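Local coordinates for protein soluble lytic transglycosylase B3 (Pseudomonas aeruginosa, PDB 5ANZ) that probably acts as a peptidoglycan lytic transglycosylase in the turnover of the bacterial cell wall, and carries a bound calcium ion, at residues A114-H119 with A136-W141; G142-Y147 with S330-A335. All coordinates share one frame; numbering follows the deposited sequence.

In the fold
Both contacts fall within the lysozyme-like transglycosylase domain and share helix 134-145. Contact 1 joins its middle to the end of helix 106-118, the contact's centre lying about 18 Å from the centre of the chain; contact 2 joins its C-terminal part to the start of helix 330-343, its centre about 7 Å from that of the chain. Each is partly buried. Contact 1 has no hydrogen bond between its segments and rests on aliphatic packing and the rim of an indole, whereas contact 2 adds a weak hydroxyl-carboxylate bond to its apolar packing, beside a known N-acetylglucosamine-binding tyrosine. They meet at Tyr147, whose backbone N probably bonds Trp141 O, and Ile140 also packs on Tyr332.

Contact 1 of 2, residues A114-H119 with A136-W141; sequences ARLAQH and AVVAIW
Leu116 and Val138 mark the closest approach of the two backbones, their CA atoms 7.1 Å apart, where the last turn of helix 106-118 packs on helix 134-145 in the helical part of the lysozyme-like transglycosylase domain. Helix 120-130 is interposed between the two in sequence, and His119 occupies its N-cap position just after the first helix ends. No hydrogen bond crosses between the segments; the close contacts are between side chains.

At the closest point the contact is aliphatic: Leu116 CD2 reaches Val138 CG2 at 3.5 Å, and Leu116 CG lies behind it at 3.9 Å from the same methyl. Phe343 of helix 330-343 touches both residues and ties a third helix into this small apolar cluster.

Beside it, the indole of Trp141 projects toward the other helix, its CG anti to the backbone N (chi1 -168°), and presents the outer rim of its six-membered ring to Arg115 and His119. Trp141 CZ3 packs on Arg115 CB at 3.9 Å. The bend of the arginine chain at chi2 (-59°) then brings Arg115 NH1 to 3.5 Å from Trp141 CH2. That carbon stands at the edge of the guanidinium, whose plane is turned 75° from the indole. Arg115 also packs against Tyr147, in the loop that follows helix 134-145.

The far end of the indole is fixed by a hydrogen bond from Trp141 NE1 to Gln204 OE1, while Leu235 of helix 231-244 touches the tryptophan as well. The His119 side chain meets Trp141 at about a right angle, its ring plane inclined to the indole, and Gln118 CG lies over one imidazole face; His119 CD2 comes to 3.7 Å from Trp141 CH2, and His119 NE2 sits in the indole plane at its edge.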
ATOM      1  N   ALA A 114      14.349  -2.540 -17.388  1.00 21.64           N
ATOM      2  CA  ALA A 114      14.350  -3.587 -18.404  1.00 23.63           C
ATOM      3  C   ALA A 114      12.920  -3.903 -18.852  1.00 22.88           C
ATOM      4  O   ALA A 114      12.686  -4.159 -20.039  1.00 26.99           O
ATOM      5  CB  ALA A 114      15.028  -4.836 -17.890  1.00 26.38           C
ATOM      6  N   ARG A 115      11.975  -3.888 -17.904  1.00 23.77           N
ATOM      7  CA  ARG A 115      10.574  -4.137 -18.242  1.00 21.84           C
ATOM      8  C   ARG A 115       9.975  -3.011 -19.075  1.00 26.40           C
ATOM      9  O   ARG A 115       9.148  -3.244 -19.953  1.00 25.61           O
ATOM     10  CB  ARG A 115       9.751  -4.337 -16.973  1.00 21.67           C
ATOM     11  CG  ARG A 115      10.182  -5.576 -16.192  1.00 24.41           C
ATOM     12  CD  ARG A 115      10.033  -6.817 -17.048  1.00 36.76           C
ATOM     13  NE  ARG A 115      10.561  -8.009 -16.392  1.00 57.25           N
ATOM     14  CZ  ARG A 115       9.810  -8.981 -15.887  1.00 64.40           C
ATOM     15  NH1 ARG A 115       8.491  -8.909 -15.964  1.00 58.15           N
ATOM     16  NH2 ARG A 115      10.379 -10.030 -15.311  1.00 66.41           N
ATOM     17  N   LEU A 116      10.380  -1.785 -18.779  1.00 22.78           N
ATOM     18  CA  LEU A 116       9.889  -0.633 -19.515  1.00 24.78           C
ATOM     19  C   LEU A 116      10.295  -0.758 -20.986  1.00 30.87           C
ATOM     20  O   LEU A 116       9.531  -0.392 -21.882  1.00 28.41           O
ATOM     21  CB  LEU A 116      10.420   0.672 -18.894  1.00 23.82           C
ATOM     22  CG  LEU A 116       9.657   1.133 -17.655  1.00 24.89           C
ATOM     23  CD1 LEU A 116      10.519   2.089 -16.833  1.00 28.13           C
ATOM     24  CD2 LEU A 116       8.316   1.784 -18.043  1.00 25.82           C
ATOM     25  N   ALA A 117      11.489  -1.294 -21.235  1.00 26.34           N
ATOM     26  CA  ALA A 117      11.956  -1.478 -22.602  1.00 28.26           C
ATOM     27  C   ALA A 117      11.290  -2.677 -23.257  1.00 29.85           C
ATOM     28  O   ALA A 117      10.874  -2.606 -24.410  1.00 33.65           O
ATOM     29  CB  ALA A 117      13.464  -1.632 -22.630  1.00 27.84           C
ATOM     30  N   GLN A 118      11.178  -3.771 -22.508  1.00 26.71           N
ATOM     31  CA  GLN A 118      10.666  -5.019 -23.055  1.00 29.65           C
ATOM     32  C   GLN A 118       9.215  -4.867 -23.472  1.00 30.51           C
ATOM     33  O   GLN A 118       8.803  -5.372 -24.520  1.00 31.59           O
ATOM     34  CB  GLN A 118      10.799  -6.144 -22.030  1.00 31.38           C
ATOM     35  CG  GLN A 118      10.156  -7.458 -22.451  1.00 32.54           C
ATOM     36  CD  GLN A 118      10.177  -8.502 -21.345  1.00 37.24           C
ATOM     37  OE1 GLN A 118      10.636  -8.240 -20.230  1.00 35.93           O
ATOM     38  NE2 GLN A 118       9.678  -9.691 -21.648  1.00 43.59           N
ATOM     39  N   HIS A 119       8.448  -4.169 -22.647  1.00 30.16           N
ATOM     40  CA  HIS A 119       7.013  -4.028 -22.870  1.00 27.85           C
ATOM     41  C   HIS A 119       6.641  -2.638 -23.373  1.00 24.25           C
ATOM     42  O   HIS A 119       5.521  -2.177 -23.157  1.00 26.08           O
ATOM     43  CB  HIS A 119       6.252  -4.332 -21.585  1.00 26.96           C
ATOM     44  CG  HIS A 119       6.460  -5.721 -21.088  1.00 25.44           C
ATOM     45  ND1 HIS A 119       6.135  -6.834 -21.830  1.00 25.83           N
ATOM     46  CD2 HIS A 119       6.986  -6.183 -19.923  1.00 29.10           C
ATOM     47  CE1 HIS A 119       6.447  -7.925 -21.148  1.00 31.62           C
ATOM     48  NE2 HIS A 119       6.955  -7.550 -19.983  1.00 28.63           N
ATOM     49  N   ALA A 136       4.820   4.830 -13.523  1.00 17.98           N
ATOM     50  CA  ALA A 136       4.051   4.552 -12.314  1.00 17.32           C
ATOM     51  C   ALA A 136       3.433   3.150 -12.356  1.00 16.49           C
ATOM     52  O   ALA A 136       3.477   2.440 -11.359  1.00 18.69           O
ATOM     53  CB  ALA A 136       2.961   5.593 -12.110  1.00 19.76           C
ATOM     54  N   VAL A 137       2.885   2.760 -13.505  1.00 16.87           N
ATOM     55  CA  VAL A 137       2.375   1.387 -13.689  1.00 17.44           C
ATOM     56  C   VAL A 137       3.472   0.364 -13.403  1.00 16.90           C
ATOM     57  O   VAL A 137       3.267  -0.598 -12.657  1.00 16.00           O
ATOM     58  CB  VAL A 137       1.834   1.184 -15.109  1.00 17.07           C
ATOM     59  CG1 VAL A 137       1.401  -0.271 -15.330  1.00 19.24           C
ATOM     60  CG2 VAL A 137       0.638   2.097 -15.360  1.00 21.01           C
ATOM     61  N   VAL A 138       4.654   0.577 -13.974  1.00 15.77           N
ATOM     62  CA  VAL A 138       5.734  -0.373 -13.768  1.00 16.16           C
ATOM     63  C   VAL A 138       6.245  -0.334 -12.320  1.00 16.93           C
ATOM     64  O   VAL A 138       6.603  -1.363 -11.764  1.00 15.96           O
ATOM     65  CB  VAL A 138       6.881  -0.143 -14.779  1.00 16.49           C
ATOM     66  CG1 VAL A 138       8.132  -0.957 -14.409  1.00 17.79           C
ATOM     67  CG2 VAL A 138       6.398  -0.532 -16.200  1.00 17.44           C
ATOM     68  N   ALA A 139       6.239   0.839 -11.684  1.00 14.85           N
ATOM     69  CA  ALA A 139       6.667   0.888 -10.293  1.00 14.76           C
ATOM     70  C   ALA A 139       5.724   0.100  -9.396  1.00 17.41           C
ATOM     71  O   ALA A 139       6.162  -0.584  -8.484  1.00 16.78           O
ATOM     72  CB  ALA A 139       6.777   2.350  -9.813  1.00 19.90           C
ATOM     73  N   ILE A 140       4.422   0.210  -9.642  1.00 16.22           N
ATOM     74  CA  ILE A 140       3.449  -0.540  -8.835  1.00 16.57           C
ATOM     75  C   ILE A 140       3.688  -2.045  -9.037  1.00 16.41           C
ATOM     76  O   ILE A 140       3.677  -2.832  -8.079  1.00 17.54           O
ATOM     77  CB  ILE A 140       2.002  -0.166  -9.222  1.00 15.52           C
ATOM     78  CG1 ILE A 140       1.645   1.270  -8.787  1.00 20.51           C
ATOM     79  CG2 ILE A 140       0.995  -1.196  -8.627  1.00 18.61           C
ATOM     80  CD1 ILE A 140       1.238   1.466  -7.322  1.00 25.34           C
ATOM     81  N   TRP A 141       3.896  -2.426 -10.289  1.00 14.57           N
ATOM     82  CA  TRP A 141       4.148  -3.809 -10.647  1.00 17.27           C
ATOM     83  C   TRP A 141       5.387  -4.331  -9.905  1.00 18.83           C
ATOM     84  O   TRP A 141       5.410  -5.443  -9.391  1.00 17.58           O
ATOM     85  CB  TRP A 141       4.358  -3.888 -12.155  1.00 16.12           C
ATOM     86  CG  TRP A 141       4.360  -5.236 -12.809  1.00 17.78           C
ATOM     87  CD1 TRP A 141       3.769  -6.399 -12.374  1.00 23.25           C
ATOM     88  CD2 TRP A 141       4.961  -5.532 -14.068  1.00 19.08           C
ATOM     89  NE1 TRP A 141       3.974  -7.395 -13.314  1.00 21.57           N
ATOM     90  CE2 TRP A 141       4.707  -6.885 -14.353  1.00 21.66           C
ATOM     91  CE3 TRP A 141       5.682  -4.768 -15.000  1.00 20.36           C
ATOM     92  CZ2 TRP A 141       5.155  -7.493 -15.524  1.00 22.14           C
ATOM     93  CZ3 TRP A 141       6.110  -5.364 -16.162  1.00 20.42           C
ATOM     94  CH2 TRP A 141       5.853  -6.715 -16.415  1.00 24.80           C
TER

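Contact 2 of 2, residues G142-Y147 with S330-A335; sequences GMESNY and SAYALA
The Glu-Ser pair near the C-terminal end of helix 134-145, Glu144 and Ser145, is a signature of lytic transglycosylases with the lysozyme-like fold, and here Glu144 and Met143 meet Tyr332 and Ala335 on the first turns of helix 330-343. The nearest CA atoms, those of Met143 and Ala335, are 8.0 Å apart, and side chains make the contact.

Tyr332 extends its phenol with CG anti to the backbone N (chi1 170°), which carries the hydroxyl to the Glu144 carboxylate. Tyr332 OH donates a weak hydrogen bond to Glu144 OE2 at 2.6 Å, the carboxylate and ring planes being inclined at 60°. Tyr326, an N-acetylglucosamine-binding residue, touches both partners, so the pair borders the saccharide site; Gln206 also packs on the glutamate.

The rest of the contact is apolar. Met143 CB rests 4.0 Å from Tyr332 CE2, and the methionine chain then curls through successive bends at chi2 and chi3 toward helix 330-343. Tyr99 and Ala103 of helix 96-103 also touch Met143. The curl ends with Met143 CE 3.6 Å from Ala335 CB.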
ATOM      1  N   GLY A 142       6.428  -3.515  -9.850  1.00 16.47           N
ATOM      2  CA  GLY A 142       7.624  -3.874  -9.095  1.00 18.64           C
ATOM      3  C   GLY A 142       7.357  -4.032  -7.604  1.00 20.25           C
ATOM      4  O   GLY A 142       7.832  -4.980  -6.977  1.00 19.96           O
ATOM      5  N   MET A 143       6.611  -3.091  -7.027  1.00 17.28           N
ATOM      6  CA  MET A 143       6.337  -3.128  -5.595  1.00 17.63           C
ATOM      7  C   MET A 143       5.370  -4.248  -5.215  1.00 18.80           C
ATOM      8  O   MET A 143       5.468  -4.800  -4.121  1.00 22.67           O
ATOM      9  CB  MET A 143       5.783  -1.773  -5.113  1.00 17.71           C
ATOM     10  CG  MET A 143       6.827  -0.663  -5.078  1.00 21.18           C
ATOM     11  SD  MET A 143       8.187  -0.997  -3.956  1.00 24.26           S
ATOM     12  CE  MET A 143       7.297  -0.935  -2.392  1.00 24.07           C
ATOM     13  N   GLU A 144       4.446  -4.582  -6.114  1.00 17.88           N
ATOM     14  CA  GLU A 144       3.415  -5.565  -5.774  1.00 19.92           C
ATOM     15  C   GLU A 144       3.891  -6.996  -5.920  1.00 19.62           C
ATOM     16  O   GLU A 144       3.596  -7.825  -5.050  1.00 22.25           O
ATOM     17  CB  GLU A 144       2.159  -5.346  -6.625  1.00 16.66           C
ATOM     18  CG  GLU A 144       1.416  -4.087  -6.219  1.00 18.95           C
ATOM     19  CD  GLU A 144       0.855  -4.187  -4.813  1.00 29.26           C
ATOM     20  OE1 GLU A 144       0.475  -5.309  -4.415  1.00 27.36           O
ATOM     21  OE2 GLU A 144       0.806  -3.165  -4.093  1.00 26.34           O
ATOM     22  N   SER A 145       4.617  -7.304  -6.998  1.00 17.47           N
ATOM     23  CA  SER A 145       5.017  -8.698  -7.237  1.00 20.27           C
ATOM     24  C   SER A 145       6.404  -8.843  -7.846  1.00 22.81           C
ATOM     25  O   SER A 145       6.712  -9.874  -8.439  1.00 23.27           O
ATOM     26  CB  SER A 145       4.001  -9.378  -8.151  1.00 19.74           C
ATOM     27  OG  SER A 145       4.048  -8.844  -9.467  1.00 19.65           O
ATOM     28  N   ASN A 146       7.246  -7.813  -7.722  1.00 21.76           N
ATOM     29  CA  ASN A 146       8.548  -7.842  -8.383  1.00 19.90           C
ATOM     30  C   ASN A 146       8.413  -8.126  -9.885  1.00 22.12           C
ATOM     31  O   ASN A 146       9.122  -8.964 -10.436  1.00 22.57           O
ATOM     32  CB  ASN A 146       9.454  -8.886  -7.735  1.00 24.02           C
ATOM     33  CG  ASN A 146      10.914  -8.553  -7.911  1.00 39.34           C
ATOM     34  OD1 ASN A 146      11.300  -7.380  -7.911  1.00 38.26           O
ATOM     35  ND2 ASN A 146      11.738  -9.578  -8.081  1.00 43.51           N
ATOM     36  N   TYR A 147       7.489  -7.420 -10.526  1.00 18.22           N
ATOM     37  CA  TYR A 147       7.252  -7.521 -11.966  1.00 20.04           C
ATOM     38  C   TYR A 147       6.817  -8.935 -12.352  1.00 21.76           C
ATOM     39  O   TYR A 147       7.176  -9.437 -13.420  1.00 25.51           O
ATOM     40  CB  TYR A 147       8.497  -7.104 -12.749  1.00 21.28           C
ATOM     41  CG  TYR A 147       9.150  -5.836 -12.221  1.00 18.34           C
ATOM     42  CD1 TYR A 147       8.584  -4.593 -12.444  1.00 21.75           C
ATOM     43  CD2 TYR A 147      10.362  -5.887 -11.541  1.00 18.87           C
ATOM     44  CE1 TYR A 147       9.177  -3.438 -11.980  1.00 19.29           C
ATOM     45  CE2 TYR A 147      10.969  -4.727 -11.067  1.00 20.99           C
ATOM     46  CZ  TYR A 147      10.368  -3.507 -11.291  1.00 17.31           C
ATOM     47  OH  TYR A 147      10.981  -2.381 -10.819  1.00 20.58           O
ATOM     48  N   SER A 330       1.700   5.087   3.770  0.59 25.50           N
ATOM     49  CA  SER A 330       2.459   6.202   3.223  0.59 25.21           C
ATOM     50  C   SER A 330       3.871   5.768   2.843  0.59 23.69           C
ATOM     51  O   SER A 330       4.438   6.290   1.891  0.59 22.54           O
ATOM     52  CB  SER A 330       2.507   7.374   4.209  0.59 29.09           C
ATOM     53  OG  SER A 330       1.229   7.970   4.340  0.59 34.87           O
ATOM     54  N   ALA A 331       4.433   4.804   3.568  1.00 25.67           N
ATOM     55  CA  ALA A 331       5.769   4.300   3.213  1.00 23.09           C
ATOM     56  C   ALA A 331       5.729   3.610   1.834  1.00 19.09           C
ATOM     57  O   ALA A 331       6.586   3.837   0.976  1.00 21.60           O
ATOM     58  CB  ALA A 331       6.285   3.350   4.264  1.00 28.67           C
ATOM     59  N   TYR A 332       4.716   2.783   1.632  1.00 23.31           N
ATOM     60  CA  TYR A 332       4.505   2.134   0.337  1.00 24.02           C
ATOM     61  C   TYR A 332       4.361   3.143  -0.779  1.00 22.85           C
ATOM     62  O   TYR A 332       4.995   3.029  -1.828  1.00 20.94           O
ATOM     63  CB  TYR A 332       3.259   1.255   0.392  1.00 21.21           C
ATOM     64  CG  TYR A 332       2.809   0.734  -0.967  1.00 21.52           C
ATOM     65  CD1 TYR A 332       1.959   1.481  -1.774  1.00 24.81           C
ATOM     66  CD2 TYR A 332       3.198  -0.519  -1.422  1.00 20.42           C
ATOM     67  CE1 TYR A 332       1.518   0.999  -3.002  1.00 20.85           C
ATOM     68  CE2 TYR A 332       2.766  -1.005  -2.652  1.00 23.67           C
ATOM     69  CZ  TYR A 332       1.934  -0.232  -3.436  1.00 25.41           C
ATOM     70  OH  TYR A 332       1.480  -0.706  -4.651  1.00 27.86           O
ATOM     71  N   ALA A 333       3.518   4.150  -0.567  1.00 19.75           N
ATOM     72  CA  ALA A 333       3.263   5.105  -1.639  1.00 19.59           C
ATOM     73  C   ALA A 333       4.509   5.942  -1.917  1.00 18.48           C
ATOM     74  O   ALA A 333       4.800   6.245  -3.070  1.00 19.16           O
ATOM     75  CB  ALA A 333       2.056   5.993  -1.300  1.00 19.38           C
ATOM     76  N   LEU A 334       5.280   6.262  -0.875  1.00 19.04           N
ATOM     77  CA  LEU A 334       6.550   6.963  -1.092  1.00 19.31           C
ATOM     78  C   LEU A 334       7.509   6.094  -1.913  1.00 18.42           C
ATOM     79  O   LEU A 334       8.154   6.591  -2.862  1.00 19.21           O
ATOM     80  CB  LEU A 334       7.172   7.352   0.257  1.00 19.93           C
ATOM     81  CG  LEU A 334       8.462   8.166   0.206  1.00 22.53           C
ATOM     82  CD1 LEU A 334       8.290   9.429  -0.617  1.00 24.24           C
ATOM     83  CD2 LEU A 334       8.856   8.508   1.645  1.00 27.08           C
ATOM     84  N   ALA A 335       7.563   4.798  -1.590  1.00 18.20           N
ATOM     85  CA  ALA A 335       8.417   3.859  -2.332  1.00 20.61           C
ATOM     86  C   ALA A 335       8.009   3.797  -3.792  1.00 18.50           C
ATOM     87  O   ALA A 335       8.858   3.831  -4.685  1.00 16.31           O
ATOM     88  CB  ALA A 335       8.372   2.456  -1.722  1.00 18.85           C
TER